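Local structure of leucine--trna ligase (Agrobacterium radiobacter, 5AH5) at residues B[20-25]-B[63-68]; B[108-113]-B[117-122]; B[142-147]-B[545-550]; B[584-589]-B[593-598]. The protein probably catalyses the ATP-dependent attachment of L-leucine to tRNA(Leu), acting as a zinc-containing leucyl-tRNA synthetase of class I. One frame throughout, in Å; residues are numbered along the deposited sequence.

Overall arrangement
Three of the four contacts cluster, and one stands apart; along the chain the order is contact 1, 2, 3, 4. Contacts 1 and 2 have centres about 14 Å apart, and Trp-24 N and Ser-118 OG, 2.9 Å apart, probably hydrogen-bond between them. Contact 4, formed by helices 583-590 and 592-601, has its centre about 17 Å from that of contact 2, where Leu-113 O meets Arg-596 NH1. Contacts 1, 2 and 4 are thus linked on one side of the chain's centre. Contact 3, centred about 46 Å from contact 4 and across the chain's centre, joins the C-terminal ends of helices 128-143 and 533-546, the latter a crossover helix of the parallel sheet.

Contact 1: residues B[20-25]-B[63-68]; sequences RIFDWD and MQIARG
A type I beta turn from Arg-20 to Asp-23 presents Ile-21 and Phe-22 to Ile-65, on the last turn of helix 48-66. The touch is small and apolar. Ile-65 has CG1 anti to its carbonyl carbon (chi1 -68°) and CD1 extended beyond it, so that the methyl at the end of the longer branch reaches the turn. There CD1 lies 3.7 Å from Phe-22 CD1 and 3.9 Å from Phe-22 CE1, meeting the ring obliquely, and the two side chains cross at roughly a right angle. The shorter branch, Ile-65 CG2, approaches Ile-21 CG2 more loosely at 4.4 Å. Ile-21 CG2 also lies over the centre of one face of the Phe-22 ring, 3.8 Å above the plane, and Ile-65 CD1 comes in beside the CD1-CE1 bond from that same side. Beyond Ile-65 the helix closes in a Schellman motif with Gly-68 at its positive-phi position, and Arg-67 NH1 donates to a lone pair of Gln-64 OE1 at 2.8 Å while also bridging to Glu-674. The turn follows helix 5-19 and leads to strand 32-37; helix 48-66 is the crossover from that strand to the adjacent parallel strand 70-72, whose Val-71 also touches Ile-65.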
loop_
_atom_site.group_PDB
_atom_site.type_symbol
_atom_site.label_atom_id
_atom_site.label_comp_id
_atom_site.label_asym_id
_atom_site.label_seq_id
_atom_site.Cartn_x
_atom_site.Cartn_y
_atom_site.Cartn_z
ATOM N N ARG B 20 -9.252 -26.902 -8.038
ATOM C CA ARG B 20 -8.155 -26.343 -7.211
ATOM C C ARG B 20 -7.273 -25.358 -7.927
ATOM O O ARG B 20 -6.113 -25.135 -7.531
ATOM C CB ARG B 20 -7.269 -27.435 -6.534
ATOM C CG ARG B 20 -8.014 -28.636 -5.945
ATOM C CD ARG B 20 -9.132 -28.207 -4.964
ATOM N NE ARG B 20 -8.596 -27.555 -3.795
ATOM C CZ ARG B 20 -9.195 -26.637 -3.025
ATOM N NH1 ARG B 20 -10.422 -26.155 -3.226
ATOM N NH2 ARG B 20 -8.506 -26.194 -1.999
ATOM N N ILE B 21 -7.842 -24.662 -8.901
ATOM C CA ILE B 21 -7.101 -23.676 -9.707
ATOM C C ILE B 21 -6.386 -22.681 -8.831
ATOM O O ILE B 21 -5.226 -22.416 -9.037
ATOM C CB ILE B 21 -8.032 -22.878 -10.726
ATOM C CG1 ILE B 21 -8.667 -23.768 -11.786
ATOM C CG2 ILE B 21 -7.260 -21.810 -11.471
ATOM C CD1 ILE B 21 -7.758 -24.813 -12.346
ATOM N N PHE B 22 -7.046 -22.175 -7.798
ATOM C CA PHE B 22 -6.490 -21.090 -6.945
ATOM C C PHE B 22 -5.779 -21.505 -5.630
ATOM O O PHE B 22 -5.243 -20.679 -4.940
ATOM C CB PHE B 22 -7.639 -20.121 -6.654
ATOM C CG PHE B 22 -8.212 -19.560 -7.925
ATOM C CD1 PHE B 22 -7.421 -18.774 -8.712
ATOM C CD2 PHE B 22 -9.443 -19.943 -8.378
ATOM C CE1 PHE B 22 -7.896 -18.308 -9.955
ATOM C CE2 PHE B 22 -9.951 -19.465 -9.594
ATOM C CZ PHE B 22 -9.161 -18.674 -10.397
ATOM N N ASP B 23 -5.639 -22.794 -5.386
ATOM C CA ASP B 23 -4.927 -23.288 -4.233
ATOM C C ASP B 23 -3.447 -23.199 -4.397
ATOM O O ASP B 23 -2.933 -23.761 -5.321
ATOM C CB ASP B 23 -5.386 -24.712 -3.980
ATOM C CG ASP B 23 -4.768 -25.330 -2.740
ATOM O OD1 ASP B 23 -4.636 -24.666 -1.694
ATOM O OD2 ASP B 23 -4.450 -26.523 -2.845
ATOM N N TRP B 24 -2.747 -22.454 -3.519
ATOM C CA TRP B 24 -1.340 -22.275 -3.695
ATOM C C TRP B 24 -0.595 -23.558 -3.294
ATOM O O TRP B 24 -0.775 -24.072 -2.175
ATOM C CB TRP B 24 -0.793 -21.123 -2.854
ATOM C CG TRP B 24 0.651 -20.972 -2.910
ATOM C CD1 TRP B 24 1.401 -20.795 -4.036
ATOM C CD2 TRP B 24 1.570 -20.901 -1.794
ATOM N NE1 TRP B 24 2.728 -20.610 -3.699
ATOM C CE2 TRP B 24 2.865 -20.691 -2.340
ATOM C CE3 TRP B 24 1.429 -21.059 -0.380
ATOM C CZ2 TRP B 24 4.017 -20.602 -1.541
ATOM C CZ3 TRP B 24 2.549 -20.938 0.415
ATOM C CH2 TRP B 24 3.843 -20.705 -0.158
ATOM N N ASP B 25 0.239 -24.082 -4.198
ATOM C CA ASP B 25 1.064 -25.235 -3.815
ATOM C C ASP B 25 2.513 -24.875 -3.843
ATOM O O ASP B 25 3.099 -24.716 -4.924
ATOM C CB ASP B 25 0.765 -26.473 -4.647
ATOM C CG ASP B 25 1.049 -27.752 -3.873
ATOM O OD1 ASP B 25 2.072 -27.830 -3.061
ATOM O OD2 ASP B 25 0.213 -28.665 -4.050
ATOM N N MET B 63 -4.147 -14.328 -14.713
ATOM C CA MET B 63 -3.270 -14.287 -15.845
ATOM C C MET B 63 -1.972 -14.995 -15.467
ATOM O O MET B 63 -1.436 -15.744 -16.279
ATOM C CB MET B 63 -2.944 -12.859 -16.297
ATOM C CG MET B 63 -2.295 -12.927 -17.657
ATOM S SD MET B 63 -1.776 -11.350 -18.220
ATOM C CE MET B 63 -0.382 -10.773 -17.282
ATOM N N GLN B 64 -1.433 -14.702 -14.286
ATOM C CA GLN B 64 -0.130 -15.240 -13.923
ATOM C C GLN B 64 -0.225 -16.731 -13.736
ATOM O O GLN B 64 0.673 -17.447 -14.128
ATOM C CB GLN B 64 0.485 -14.595 -12.707
ATOM C CG GLN B 64 0.751 -13.129 -12.823
ATOM C CD GLN B 64 1.828 -12.829 -13.852
ATOM O OE1 GLN B 64 1.617 -13.046 -15.032
ATOM N NE2 GLN B 64 2.937 -12.303 -13.413
ATOM N N ILE B 65 -1.350 -17.203 -13.266
ATOM C CA ILE B 65 -1.580 -18.631 -13.249
ATOM C C ILE B 65 -1.582 -19.269 -14.651
ATOM O O ILE B 65 -0.958 -20.305 -14.878
ATOM C CB ILE B 65 -2.880 -18.971 -12.531
ATOM C CG1 ILE B 65 -2.732 -18.658 -11.021
ATOM C CG2 ILE B 65 -3.294 -20.411 -12.801
ATOM C CD1 ILE B 65 -4.002 -18.719 -10.218
ATOM N N ALA B 66 -2.354 -18.709 -15.554
ATOM C CA ALA B 66 -2.323 -19.147 -16.961
ATOM C C ALA B 66 -0.944 -19.111 -17.578
ATOM O O ALA B 66 -0.671 -19.932 -18.454
ATOM C CB ALA B 66 -3.309 -18.371 -17.820
ATOM N N ARG B 67 -0.086 -18.196 -17.138
ATOM C CA ARG B 67 1.259 -18.090 -17.650
ATOM C C ARG B 67 2.261 -19.035 -17.006
ATOM O O ARG B 67 3.465 -18.816 -17.162
ATOM C CB ARG B 67 1.773 -16.649 -17.572
ATOM C CG ARG B 67 1.095 -15.735 -18.621
ATOM C CD ARG B 67 1.368 -14.294 -18.336
ATOM N NE ARG B 67 2.625 -13.917 -18.852
ATOM C CZ ARG B 67 3.505 -13.075 -18.333
ATOM N NH1 ARG B 67 3.325 -12.405 -17.188
ATOM N NH2 ARG B 67 4.588 -12.849 -19.039
ATOM N N GLY B 68 1.777 -20.019 -16.230
ATOM C CA GLY B 68 2.653 -21.021 -15.592
ATOM C C GLY B 68 3.281 -20.657 -14.234
ATOM O O GLY B 68 3.969 -21.500 -13.622
#

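Contact 2: residues B[108-113]-B[117-122]; sequences RSMMQL and YSWANE
One sulfur serves two aromatic rings here: Met-110 SD lies 4.0 Å from Tyr-117 CE2 and 4.1 Å from Trp-119 CH2. The two approaches differ. Toward the tyrosine the sulfur is oblique, 56° off the ring normal, whereas it meets the six-membered ring of Trp-119 at its edge, near the plane. Met-110 gets there with an extended chain beyond CG, chi2 being -177°. Both pairs are Met-aromatic contacts, and together they fold the loop after helix 95-112 back against the final turns of that helix. Trp-119 is further engaged by Met-111, whose CG comes within 4.0 Å of Trp-119 NE1, and one indole face carries Tyr-117 CB 3.8 Å above its centre. The phenol end of Tyr-117 is bound elsewhere, its OH hydrogen-bonded to Glu-37. Farther along the loop, Ser-118 OG donates to Asn-121 OD1 at 2.7 Å and accepts from Trp-24 N, while Asn-121 ND2 bonds to Tyr-500 O. The Met-110 side chain is about 8 Å from the bound leucyl-sulfamoyl adenosine.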
loop_
_atom_site.group_PDB
_atom_site.type_symbol
_atom_site.label_atom_id
_atom_site.label_comp_id
_atom_site.label_asym_id
_atom_site.label_seq_id
_atom_site.Cartn_x
_atom_site.Cartn_y
_atom_site.Cartn_z
ATOM N N ARG B 108 -18.177 -14.470 1.810
ATOM C CA ARG B 108 -19.228 -14.818 0.880
ATOM C C ARG B 108 -19.279 -13.831 -0.356
ATOM O O ARG B 108 -19.501 -14.266 -1.462
ATOM C CB ARG B 108 -20.603 -14.833 1.507
ATOM C CG ARG B 108 -20.937 -16.042 2.372
ATOM C CD ARG B 108 -22.382 -16.029 2.883
ATOM N NE ARG B 108 -22.381 -16.580 4.254
ATOM C CZ ARG B 108 -22.493 -15.896 5.404
ATOM N NH1 ARG B 108 -22.718 -14.574 5.451
ATOM N NH2 ARG B 108 -22.433 -16.576 6.544
ATOM N N SER B 109 -19.177 -12.544 -0.115
ATOM C CA SER B 109 -19.268 -11.540 -1.181
ATOM C C SER B 109 -18.110 -11.772 -2.205
ATOM O O SER B 109 -18.343 -11.805 -3.438
ATOM C CB SER B 109 -19.171 -10.177 -0.549
ATOM O OG SER B 109 -20.390 -9.900 0.071
ATOM N N MET B 110 -16.911 -12.024 -1.647
ATOM C CA MET B 110 -15.719 -12.320 -2.409
ATOM C C MET B 110 -15.837 -13.550 -3.316
ATOM O O MET B 110 -15.519 -13.487 -4.519
ATOM C CB MET B 110 -14.516 -12.460 -1.501
ATOM C CG MET B 110 -14.148 -11.192 -0.830
ATOM S SD MET B 110 -12.709 -11.477 0.103
ATOM C CE MET B 110 -12.335 -9.900 0.817
ATOM N N MET B 111 -16.292 -14.649 -2.751
ATOM C CA MET B 111 -16.555 -15.857 -3.493
ATOM C C MET B 111 -17.615 -15.639 -4.554
ATOM O O MET B 111 -17.460 -16.139 -5.670
ATOM C CB MET B 111 -16.917 -17.037 -2.583
ATOM C CG MET B 111 -15.824 -17.415 -1.616
ATOM S SD MET B 111 -16.237 -18.747 -0.411
ATOM C CE MET B 111 -17.833 -18.339 0.284
ATOM N N GLN B 112 -18.635 -14.858 -4.263
ATOM C CA GLN B 112 -19.681 -14.610 -5.244
ATOM C C GLN B 112 -19.216 -13.720 -6.438
ATOM O O GLN B 112 -19.813 -13.807 -7.472
ATOM C CB GLN B 112 -20.920 -13.991 -4.609
ATOM C CG GLN B 112 -21.646 -15.025 -3.734
ATOM C CD GLN B 112 -22.742 -14.439 -2.850
ATOM O OE1 GLN B 112 -23.102 -13.274 -2.985
ATOM N NE2 GLN B 112 -23.291 -15.261 -1.954
ATOM N N LEU B 113 -18.208 -12.891 -6.196
ATOM C CA LEU B 113 -17.492 -12.134 -7.198
ATOM C C LEU B 113 -16.518 -12.955 -8.015
ATOM O O LEU B 113 -16.020 -12.453 -8.999
ATOM C CB LEU B 113 -16.768 -10.936 -6.582
ATOM C CG LEU B 113 -17.761 -9.768 -6.433
ATOM C CD1 LEU B 113 -17.401 -8.901 -5.273
ATOM C CD2 LEU B 113 -17.809 -8.855 -7.700
ATOM N N TYR B 117 -9.060 -16.804 -4.390
ATOM C CA TYR B 117 -8.108 -16.770 -3.316
ATOM C C TYR B 117 -7.730 -18.217 -2.920
ATOM O O TYR B 117 -8.441 -19.155 -3.218
ATOM C CB TYR B 117 -8.661 -15.987 -2.131
ATOM C CG TYR B 117 -8.720 -14.530 -2.365
ATOM C CD1 TYR B 117 -7.562 -13.792 -2.481
ATOM C CD2 TYR B 117 -9.926 -13.864 -2.423
ATOM C CE1 TYR B 117 -7.601 -12.444 -2.686
ATOM C CE2 TYR B 117 -9.981 -12.498 -2.614
ATOM C CZ TYR B 117 -8.849 -11.808 -2.778
ATOM O OH TYR B 117 -8.908 -10.456 -2.997
ATOM N N SER B 118 -6.516 -18.355 -2.444
ATOM C CA SER B 118 -6.004 -19.604 -1.888
ATOM C C SER B 118 -6.454 -19.583 -0.381
ATOM O O SER B 118 -5.745 -19.126 0.542
ATOM C CB SER B 118 -4.493 -19.679 -1.954
ATOM O OG SER B 118 -4.022 -20.935 -1.391
ATOM N N TRP B 119 -7.649 -20.014 -0.234
ATOM C CA TRP B 119 -8.375 -20.036 1.076
ATOM C C TRP B 119 -7.743 -20.946 2.117
ATOM O O TRP B 119 -7.935 -20.724 3.302
ATOM C CB TRP B 119 -9.817 -20.420 0.862
ATOM C CG TRP B 119 -10.625 -19.366 0.169
ATOM C CD1 TRP B 119 -11.352 -19.527 -0.982
ATOM C CD2 TRP B 119 -10.895 -18.026 0.628
ATOM N NE1 TRP B 119 -11.979 -18.375 -1.291
ATOM C CE2 TRP B 119 -11.735 -17.433 -0.331
ATOM C CE3 TRP B 119 -10.496 -17.275 1.752
ATOM C CZ2 TRP B 119 -12.183 -16.123 -0.233
ATOM C CZ3 TRP B 119 -10.910 -15.974 1.850
ATOM C CH2 TRP B 119 -11.754 -15.394 0.847
ATOM N N ALA B 120 -6.880 -21.870 1.704
ATOM C CA ALA B 120 -6.123 -22.696 2.664
ATOM C C ALA B 120 -5.162 -21.852 3.386
ATOM O O ALA B 120 -4.661 -22.266 4.417
ATOM C CB ALA B 120 -5.345 -23.821 1.976
ATOM N N ASN B 121 -4.847 -20.694 2.820
ATOM C CA ASN B 121 -3.932 -19.763 3.410
ATOM C C ASN B 121 -4.639 -18.635 4.179
ATOM O O ASN B 121 -3.989 -17.749 4.628
ATOM C CB ASN B 121 -2.981 -19.197 2.304
ATOM C CG ASN B 121 -2.089 -20.287 1.733
ATOM O OD1 ASN B 121 -2.498 -20.956 0.835
ATOM N ND2 ASN B 121 -0.940 -20.551 2.370
ATOM N N GLU B 122 -5.947 -18.693 4.319
ATOM C CA GLU B 122 -6.658 -17.677 5.071
ATOM C C GLU B 122 -6.196 -17.554 6.523
ATOM O O GLU B 122 -5.776 -18.528 7.134
ATOM C CB GLU B 122 -8.153 -18.014 5.026
ATOM C CG GLU B 122 -9.143 -17.072 5.736
ATOM C CD GLU B 122 -10.561 -17.593 5.645
ATOM O OE1 GLU B 122 -10.795 -18.716 5.139
ATOM O OE2 GLU B 122 -11.519 -16.863 6.007
#

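Contact 3: residues B[142-147]-B[545-550]; sequences YRKGLI and HDLGYI
Leu-547 holds CG anti to the carbonyl carbon (chi1 -57°), and its chi2 of -177° sets CD1 anti to CA, leaving the other methyl, CD2, as the branch that meets Lys-144 and Leu-146. Leu-146 answers with the same choice at its first torsion, although its chi2 of 142° sits away from a staggered position. The two leucines reach tip to tip, Leu-146 CD1 and Leu-547 CD2 being 4.1 Å apart. Leu-547 CD2 is also 4.0 Å from Lys-144 CG, and these side chains slide past each other in opposite directions. Bends along the lysine chain bring NZ back beside helix 128-143, where it forms a salt bridge with Asp-140; the other carboxylate oxygen of Asp-140 takes a hydrogen bond with Tyr-549 OH. Leu-146 packs on Val-543 as well. Helix 128-143 is left at Lys-144, with positive-phi Gly-145 next. Helix 533-546 ends at Gly-548 in a Schellman motif; it is the helix of a beta-alpha-beta crossover between adjacent parallel strands 520-524 and 556-560 of the Rossmann-type class I catalytic domain.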
loop_
_atom_site.group_PDB
_atom_site.type_symbol
_atom_site.label_atom_id
_atom_site.label_comp_id
_atom_site.label_asym_id
_atom_site.label_seq_id
_atom_site.Cartn_x
_atom_site.Cartn_y
_atom_site.Cartn_z
ATOM N N TYR B 142 10.949 -8.048 22.459
ATOM C CA TYR B 142 11.209 -7.617 23.838
ATOM C C TYR B 142 12.561 -8.114 24.362
ATOM O O TYR B 142 13.352 -7.303 24.819
ATOM C CB TYR B 142 10.078 -8.068 24.771
ATOM C CG TYR B 142 10.282 -7.694 26.230
ATOM C CD1 TYR B 142 10.410 -6.358 26.648
ATOM C CD2 TYR B 142 10.342 -8.685 27.195
ATOM C CE1 TYR B 142 10.616 -6.031 27.993
ATOM C CE2 TYR B 142 10.538 -8.381 28.529
ATOM C CZ TYR B 142 10.674 -7.069 28.917
ATOM O OH TYR B 142 10.831 -6.864 30.243
ATOM N N ARG B 143 12.846 -9.416 24.278
ATOM C CA ARG B 143 14.216 -9.918 24.638
ATOM C C ARG B 143 15.391 -9.243 23.919
ATOM O O ARG B 143 16.427 -9.050 24.512
ATOM C CB ARG B 143 14.354 -11.425 24.420
ATOM C CG ARG B 143 13.470 -12.228 25.358
ATOM C CD ARG B 143 13.857 -13.696 25.501
ATOM N NE ARG B 143 13.074 -14.307 26.594
ATOM C CZ ARG B 143 13.314 -14.153 27.913
ATOM N NH1 ARG B 143 14.339 -13.409 28.362
ATOM N NH2 ARG B 143 12.521 -14.750 28.806
ATOM N N LYS B 144 15.233 -8.879 22.654
ATOM C CA LYS B 144 16.335 -8.255 21.911
ATOM C C LYS B 144 16.365 -6.743 22.039
ATOM O O LYS B 144 17.125 -6.096 21.336
ATOM C CB LYS B 144 16.293 -8.623 20.416
ATOM C CG LYS B 144 16.149 -10.107 20.107
ATOM C CD LYS B 144 17.417 -10.899 20.329
ATOM C CE LYS B 144 17.120 -12.343 20.748
ATOM N NZ LYS B 144 16.522 -13.149 19.651
ATOM N N GLY B 145 15.524 -6.154 22.885
ATOM C CA GLY B 145 15.537 -4.711 23.079
ATOM C C GLY B 145 14.818 -3.873 22.030
ATOM O O GLY B 145 14.820 -2.676 22.142
ATOM N N LEU B 146 14.165 -4.477 21.043
ATOM C CA LEU B 146 13.414 -3.697 20.040
ATOM C C LEU B 146 12.090 -3.196 20.591
ATOM O O LEU B 146 11.659 -2.108 20.253
ATOM C CB LEU B 146 13.206 -4.517 18.772
ATOM C CG LEU B 146 14.571 -4.694 18.091
ATOM C CD1 LEU B 146 14.707 -6.071 17.482
ATOM C CD2 LEU B 146 14.812 -3.576 17.101
ATOM N N ILE B 147 11.479 -3.966 21.495
ATOM C CA ILE B 147 10.304 -3.520 22.213
ATOM C C ILE B 147 10.718 -3.232 23.647
ATOM O O ILE B 147 11.414 -4.057 24.295
ATOM C CB ILE B 147 9.144 -4.537 22.161
ATOM C CG1 ILE B 147 8.491 -4.513 20.761
ATOM C CG2 ILE B 147 8.073 -4.215 23.237
ATOM C CD1 ILE B 147 7.480 -5.615 20.513
ATOM N N HIS B 545 14.158 -9.477 9.465
ATOM C CA HIS B 545 15.348 -9.804 8.667
ATOM C C HIS B 545 16.559 -9.883 9.600
ATOM O O HIS B 545 17.137 -10.964 9.791
ATOM C CB HIS B 545 15.536 -8.760 7.557
ATOM C CG HIS B 545 16.753 -8.951 6.712
ATOM N ND1 HIS B 545 17.340 -7.911 6.030
ATOM C CD2 HIS B 545 17.487 -10.046 6.421
ATOM C CE1 HIS B 545 18.381 -8.358 5.350
ATOM N NE2 HIS B 545 18.486 -9.652 5.565
ATOM N N ASP B 546 16.855 -8.796 10.284
ATOM C CA ASP B 546 17.985 -8.797 11.222
ATOM C C ASP B 546 17.917 -9.926 12.265
ATOM O O ASP B 546 18.950 -10.440 12.648
ATOM C CB ASP B 546 18.093 -7.494 11.998
ATOM C CG ASP B 546 18.254 -6.300 11.137
ATOM O OD1 ASP B 546 18.586 -6.394 9.921
ATOM O OD2 ASP B 546 18.009 -5.206 11.687
ATOM N N LEU B 547 16.724 -10.335 12.688
ATOM C CA LEU B 547 16.645 -11.396 13.692
ATOM C C LEU B 547 16.595 -12.793 13.118
ATOM O O LEU B 547 16.443 -13.722 13.876
ATOM C CB LEU B 547 15.404 -11.224 14.548
ATOM C CG LEU B 547 15.218 -9.925 15.299
ATOM C CD1 LEU B 547 13.943 -10.052 16.119
ATOM C CD2 LEU B 547 16.384 -9.590 16.167
ATOM N N GLY B 548 16.651 -12.959 11.795
ATOM C CA GLY B 548 16.770 -14.303 11.208
ATOM C C GLY B 548 15.512 -14.954 10.691
ATOM O O GLY B 548 15.572 -16.056 10.123
ATOM N N TYR B 549 14.356 -14.301 10.822
ATOM C CA TYR B 549 13.145 -14.965 10.336
ATOM C C TYR B 549 13.084 -15.075 8.801
ATOM O O TYR B 549 12.475 -16.021 8.239
ATOM C CB TYR B 549 11.921 -14.240 10.834
ATOM C CG TYR B 549 11.716 -14.318 12.358
ATOM C CD1 TYR B 549 12.349 -13.419 13.198
ATOM C CD2 TYR B 549 10.926 -15.303 12.929
ATOM C CE1 TYR B 549 12.195 -13.488 14.558
ATOM C CE2 TYR B 549 10.765 -15.390 14.309
ATOM C CZ TYR B 549 11.404 -14.470 15.107
ATOM O OH TYR B 549 11.263 -14.453 16.468
ATOM N N ILE B 550 13.648 -14.065 8.138
ATOM C CA ILE B 550 13.587 -13.954 6.719
ATOM C C ILE B 550 14.901 -13.443 6.209
ATOM O O ILE B 550 15.667 -12.912 6.974
ATOM C CB ILE B 550 12.465 -13.011 6.277
ATOM C CG1 ILE B 550 12.601 -11.642 6.957
ATOM C CG2 ILE B 550 11.131 -13.612 6.598
ATOM C CD1 ILE B 550 11.506 -10.657 6.635
#

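Contact 4: residues B[584-589]-B[593-598]; sequences SVVVQE and DAVRCY
Helices 583-590 and 592-601, consecutive in the chain and separated by a single residue, pack against each other through Val-586, Val-587 and Val-595. One methyl does most of the work. Val-595 CG2 lies 3.7 Å from Val-586 CG1 and 4.1 Å from Val-587 CG2; it also approaches the backbone, 4.0 Å from Val-586 O. Val-595 holds CG1 anti to its backbone N (chi1 173°), which places CG2 beside that N and pointed at the first helix. Its side chain crosses that of Val-587 at about a right angle. The helix pair follows Lys-575, predicted to bind ATP, in KQSKS, this protein's form of the class I KMSKS signature. Around the valines, Val-587 CG2 also packs on Leu-113 CD2, and Val-586 on Trp-611, whose ring meets that of Tyr-598. The polar side chains of the second helix turn elsewhere: Arg-596 forms a salt bridge with Asp-58 and a hydrogen bond with Leu-113 O, and the Asp-593 carboxylate is gripped by His-721 ND1 and Ile-722 N.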
loop_
_atom_site.group_PDB
_atom_site.type_symbol
_atom_site.label_atom_id
_atom_site.label_comp_id
_atom_site.label_asym_id
_atom_site.label_seq_id
_atom_site.Cartn_x
_atom_site.Cartn_y
_atom_site.Cartn_z
ATOM N N SER B 584 -23.724 -6.526 -3.467
ATOM C CA SER B 584 -24.552 -7.704 -3.765
ATOM C C SER B 584 -25.694 -7.353 -4.674
ATOM O O SER B 584 -26.096 -8.162 -5.465
ATOM C CB SER B 584 -25.112 -8.374 -2.474
ATOM O OG SER B 584 -24.037 -8.614 -1.570
ATOM N N VAL B 585 -26.268 -6.168 -4.497
ATOM C CA VAL B 585 -27.363 -5.681 -5.326
ATOM C C VAL B 585 -26.852 -5.533 -6.783
ATOM O O VAL B 585 -27.472 -6.037 -7.732
ATOM C CB VAL B 585 -27.962 -4.375 -4.729
ATOM C CG1 VAL B 585 -28.895 -3.687 -5.697
ATOM C CG2 VAL B 585 -28.735 -4.723 -3.446
ATOM N N VAL B 586 -25.644 -4.998 -6.933
ATOM C CA VAL B 586 -25.122 -4.740 -8.299
ATOM C C VAL B 586 -24.770 -6.059 -9.007
ATOM O O VAL B 586 -25.138 -6.266 -10.158
ATOM C CB VAL B 586 -24.008 -3.696 -8.272
ATOM C CG1 VAL B 586 -23.669 -3.289 -9.685
ATOM C CG2 VAL B 586 -24.506 -2.462 -7.502
ATOM N N VAL B 587 -24.180 -6.989 -8.250
ATOM C CA VAL B 587 -23.796 -8.309 -8.751
ATOM C C VAL B 587 -25.024 -9.117 -9.121
ATOM O O VAL B 587 -25.041 -9.797 -10.155
ATOM C CB VAL B 587 -22.921 -9.030 -7.711
ATOM C CG1 VAL B 587 -22.721 -10.492 -8.045
ATOM C CG2 VAL B 587 -21.602 -8.313 -7.584
ATOM N N GLN B 588 -26.077 -9.002 -8.311
ATOM C CA GLN B 588 -27.329 -9.658 -8.583
ATOM C C GLN B 588 -28.006 -9.126 -9.858
ATOM O O GLN B 588 -28.678 -9.882 -10.595
ATOM C CB GLN B 588 -28.286 -9.466 -7.379
ATOM C CG GLN B 588 -29.558 -10.286 -7.412
ATOM C CD GLN B 588 -29.303 -11.786 -7.225
ATOM O OE1 GLN B 588 -28.215 -12.198 -6.769
ATOM N NE2 GLN B 588 -30.299 -12.614 -7.598
ATOM N N GLU B 589 -27.928 -7.829 -10.083
ATOM C CA GLU B 589 -28.539 -7.261 -11.299
ATOM C C GLU B 589 -27.733 -7.560 -12.588
ATOM O O GLU B 589 -28.313 -7.881 -13.604
ATOM C CB GLU B 589 -28.753 -5.758 -11.156
ATOM C CG GLU B 589 -29.193 -5.071 -12.436
ATOM C CD GLU B 589 -29.731 -3.658 -12.199
ATOM O OE1 GLU B 589 -29.424 -3.055 -11.142
ATOM O OE2 GLU B 589 -30.450 -3.131 -13.087
ATOM N N ASP B 593 -19.040 -10.402 -13.574
ATOM C CA ASP B 593 -18.073 -9.997 -14.659
ATOM C C ASP B 593 -18.270 -8.508 -15.048
ATOM O O ASP B 593 -17.325 -7.726 -15.113
ATOM C CB ASP B 593 -18.318 -10.878 -15.864
ATOM C CG ASP B 593 -17.866 -12.315 -15.661
ATOM O OD1 ASP B 593 -16.840 -12.610 -15.005
ATOM O OD2 ASP B 593 -18.555 -13.198 -16.197
ATOM N N ALA B 594 -19.527 -8.125 -15.227
ATOM C CA ALA B 594 -19.871 -6.763 -15.655
ATOM C C ALA B 594 -19.500 -5.755 -14.606
ATOM O O ALA B 594 -19.019 -4.681 -14.943
ATOM C CB ALA B 594 -21.344 -6.680 -16.011
ATOM N N VAL B 595 -19.607 -6.144 -13.320
ATOM C CA VAL B 595 -19.245 -5.279 -12.249
ATOM C C VAL B 595 -17.747 -5.078 -12.240
ATOM O O VAL B 595 -17.252 -3.949 -12.138
ATOM C CB VAL B 595 -19.730 -5.842 -10.879
ATOM C CG1 VAL B 595 -19.196 -5.027 -9.755
ATOM C CG2 VAL B 595 -21.250 -5.779 -10.847
ATOM N N ARG B 596 -17.027 -6.180 -12.301
ATOM C CA ARG B 596 -15.584 -6.114 -12.222
ATOM C C ARG B 596 -14.977 -5.387 -13.459
ATOM O O ARG B 596 -14.044 -4.569 -13.308
ATOM C CB ARG B 596 -15.029 -7.510 -12.154
ATOM C CG ARG B 596 -15.380 -8.258 -10.857
ATOM C CD ARG B 596 -15.044 -9.730 -10.967
ATOM N NE ARG B 596 -13.655 -9.918 -11.363
ATOM C CZ ARG B 596 -12.940 -11.031 -11.177
ATOM N NH1 ARG B 596 -13.418 -12.076 -10.497
ATOM N NH2 ARG B 596 -11.703 -11.075 -11.631
ATOM N N CYS B 597 -15.503 -5.700 -14.632
ATOM C CA CYS B 597 -15.004 -5.044 -15.913
ATOM C C CYS B 597 -15.314 -3.550 -15.986
ATOM O O CYS B 597 -14.470 -2.789 -16.448
ATOM C CB CYS B 597 -15.585 -5.747 -17.128
ATOM S SG CYS B 597 -14.790 -7.354 -17.422
ATOM N N TYR B 598 -16.471 -3.109 -15.471
ATOM C CA TYR B 598 -16.733 -1.653 -15.333
ATOM C C TYR B 598 -15.715 -0.995 -14.475
ATOM O O TYR B 598 -15.173 0.028 -14.864
ATOM C CB TYR B 598 -18.154 -1.368 -14.840
ATOM C CG TYR B 598 -18.497 0.059 -14.385
ATOM C CD1 TYR B 598 -18.535 1.151 -15.289
ATOM C CD2 TYR B 598 -18.778 0.332 -13.046
ATOM C CE1 TYR B 598 -18.874 2.448 -14.854
ATOM C CE2 TYR B 598 -19.116 1.623 -12.627
ATOM C CZ TYR B 598 -19.152 2.678 -13.542
ATOM O OH TYR B 598 -19.507 3.942 -13.100
#